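PDB 6FBM: gram-negative insecticidal protein from Chromobacterium piscinae, which is an insecticidal toxin of the membrane attack complex/perforin (MACPF) family and probably acts by forming pores in target-cell membranes. Local coordinates for residues Y167-I172 and D298-F303. Residues are numbered along the deposited sequence; the frame is centred on the assembly and turned at random.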
# COMPACT_ATOMS: atom_id res chain seq x y z
N TYR A 167 -13.90 37.74 -8.09
CA TYR A 167 -14.84 36.64 -7.89
C TYR A 167 -15.22 35.85 -9.14
O TYR A 167 -15.74 34.74 -9.02
CB TYR A 167 -16.10 37.20 -7.22
CG TYR A 167 -15.78 37.79 -5.88
CD1 TYR A 167 -15.51 36.97 -4.78
CD2 TYR A 167 -15.72 39.17 -5.71
CE1 TYR A 167 -15.19 37.52 -3.55
CE2 TYR A 167 -15.39 39.71 -4.48
CZ TYR A 167 -15.12 38.88 -3.41
OH TYR A 167 -14.82 39.43 -2.19
N GLY A 168 -14.95 36.41 -10.31
CA GLY A 168 -15.52 35.91 -11.56
C GLY A 168 -16.91 36.48 -11.80
O GLY A 168 -17.67 36.68 -10.85
N PRO A 169 -17.25 36.76 -13.06
CA PRO A 169 -18.60 37.26 -13.33
C PRO A 169 -19.68 36.18 -13.25
O PRO A 169 -20.87 36.52 -13.08
CB PRO A 169 -18.49 37.79 -14.76
CG PRO A 169 -17.43 36.92 -15.38
CD PRO A 169 -16.46 36.57 -14.29
N TYR A 170 -19.29 34.91 -13.41
CA TYR A 170 -20.21 33.80 -13.32
C TYR A 170 -19.68 32.79 -12.34
O TYR A 170 -18.48 32.73 -12.12
CB TYR A 170 -20.37 33.14 -14.68
CG TYR A 170 -21.29 33.87 -15.61
CD1 TYR A 170 -20.89 35.02 -16.28
CD2 TYR A 170 -22.58 33.42 -15.80
CE1 TYR A 170 -21.75 35.69 -17.13
CE2 TYR A 170 -23.46 34.09 -16.65
CZ TYR A 170 -23.04 35.21 -17.31
OH TYR A 170 -23.93 35.84 -18.13
N TYR A 171 -20.57 31.99 -11.77
CA TYR A 171 -20.20 30.93 -10.87
C TYR A 171 -20.81 29.61 -11.31
O TYR A 171 -21.77 29.57 -12.08
CB TYR A 171 -20.61 31.27 -9.43
CG TYR A 171 -22.10 31.34 -9.22
CD1 TYR A 171 -22.82 30.21 -8.86
CD2 TYR A 171 -22.80 32.54 -9.39
CE1 TYR A 171 -24.21 30.27 -8.67
CE2 TYR A 171 -24.17 32.60 -9.22
CZ TYR A 171 -24.87 31.48 -8.84
OH TYR A 171 -26.22 31.52 -8.67
N ILE A 172 -20.27 28.52 -10.78
CA ILE A 172 -20.73 27.19 -11.11
C ILE A 172 -21.97 26.88 -10.29
O ILE A 172 -21.90 26.71 -9.09
CB ILE A 172 -19.66 26.11 -10.78
CG1 ILE A 172 -18.36 26.34 -11.57
CG2 ILE A 172 -20.22 24.71 -11.04
CD1 ILE A 172 -18.49 26.17 -13.08
N ASP A 298 -24.39 45.44 -16.92
CA ASP A 298 -23.99 46.39 -17.99
C ASP A 298 -22.50 46.40 -18.23
O ASP A 298 -22.04 46.69 -19.35
CB ASP A 298 -24.42 47.82 -17.65
CG ASP A 298 -25.91 48.04 -17.75
OD1 ASP A 298 -26.58 47.25 -18.43
OD2 ASP A 298 -26.42 49.02 -17.18
N ALA A 299 -21.73 46.10 -17.19
CA ALA A 299 -20.29 46.10 -17.29
C ALA A 299 -19.73 44.82 -17.94
O ALA A 299 -18.52 44.75 -18.26
CB ALA A 299 -19.69 46.32 -15.92
N PHE A 300 -20.58 43.81 -18.15
CA PHE A 300 -20.07 42.54 -18.68
C PHE A 300 -19.48 42.67 -20.09
O PHE A 300 -18.42 42.11 -20.34
CB PHE A 300 -21.13 41.45 -18.61
CG PHE A 300 -20.61 40.07 -18.90
CD1 PHE A 300 -19.59 39.52 -18.14
CD2 PHE A 300 -21.16 39.31 -19.93
CE1 PHE A 300 -19.11 38.25 -18.41
CE2 PHE A 300 -20.71 38.03 -20.18
CZ PHE A 300 -19.67 37.50 -19.43
N PRO A 301 -20.12 43.43 -21.01
CA PRO A 301 -19.49 43.63 -22.31
C PRO A 301 -18.06 44.13 -22.28
O PRO A 301 -17.22 43.63 -23.05
CB PRO A 301 -20.39 44.64 -23.00
CG PRO A 301 -21.75 44.36 -22.43
CD PRO A 301 -21.54 43.87 -21.03
N GLU A 302 -17.76 45.09 -21.40
CA GLU A 302 -16.37 45.60 -21.34
C GLU A 302 -15.44 44.59 -20.68
O GLU A 302 -14.30 44.45 -21.14
CB GLU A 302 -16.23 47.03 -20.75
CG GLU A 302 -16.57 47.21 -19.27
CD GLU A 302 -15.80 48.34 -18.58
OE1 GLU A 302 -14.60 48.53 -18.88
OE2 GLU A 302 -16.40 48.99 -17.68
N PHE A 303 -15.90 43.86 -19.67
CA PHE A 303 -15.11 42.76 -19.12
C PHE A 303 -14.69 41.77 -20.22
O PHE A 303 -13.56 41.31 -20.25
CB PHE A 303 -15.88 42.01 -18.01
CG PHE A 303 -15.13 40.84 -17.44
CD1 PHE A 303 -14.16 41.02 -16.45
CD2 PHE A 303 -15.37 39.56 -17.91
CE1 PHE A 303 -13.46 39.93 -15.94
CE2 PHE A 303 -14.66 38.47 -17.41
CZ PHE A 303 -13.72 38.65 -16.40
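Phe300, on helix 300-304, meets Pro169, just ahead of strand 170-177, and Tyr170, its first residue. Its CG is anti to the backbone N (chi1 -169°), which carries the ring out from the helix toward the strand. Pro169 CG sits at the edge of this ring, near its plane, 3.7 Å from Phe300 CE1; Pro169 CB is equally close to that atom. Tyr170 comes over one face instead: its CE1 edge reaches to 3.6 Å from Phe300 CZ. The two rings form an offset edge-to-face pair, with centroids 5.4 Å apart and planes at 61°, so the tyrosine offers ring hydrogens to the phenylalanine pi cloud. Trp284 meets both rings and Tyr98 packs edge-to-face on Phe300, extending the pair into an aromatic cluster. Further on, Phe303 N donates to Ala299 O at 3.1 Å, a backbone bond within the segment that carries both phenylalanines. Phe303 has the same anti chi1 (178°) and also points at the proline. Its CE2 lies 3.8 Å from Pro169 CG, and its CZ is 4.0 Å from Pro169 CD; the proline approaches this ring obliquely. Pro169 CG therefore touches both phenylalanines, bridging residues three apart on one helical side, while Phe164 packs against the same proline. Across the two segments the contact is wholly apolar, and only Phe303 among the four touching residues is partly exposed. Just before the proline, Gly168 leaves helix 160-167 with positive phi, turning the chain into the strand. The contact thus packs the short helix 300-304, through two phenylalanines, against the turn from helix 160-167 into strand 170-177, which belongs to the bent antiparallel sheet characteristic of the MACPF fold.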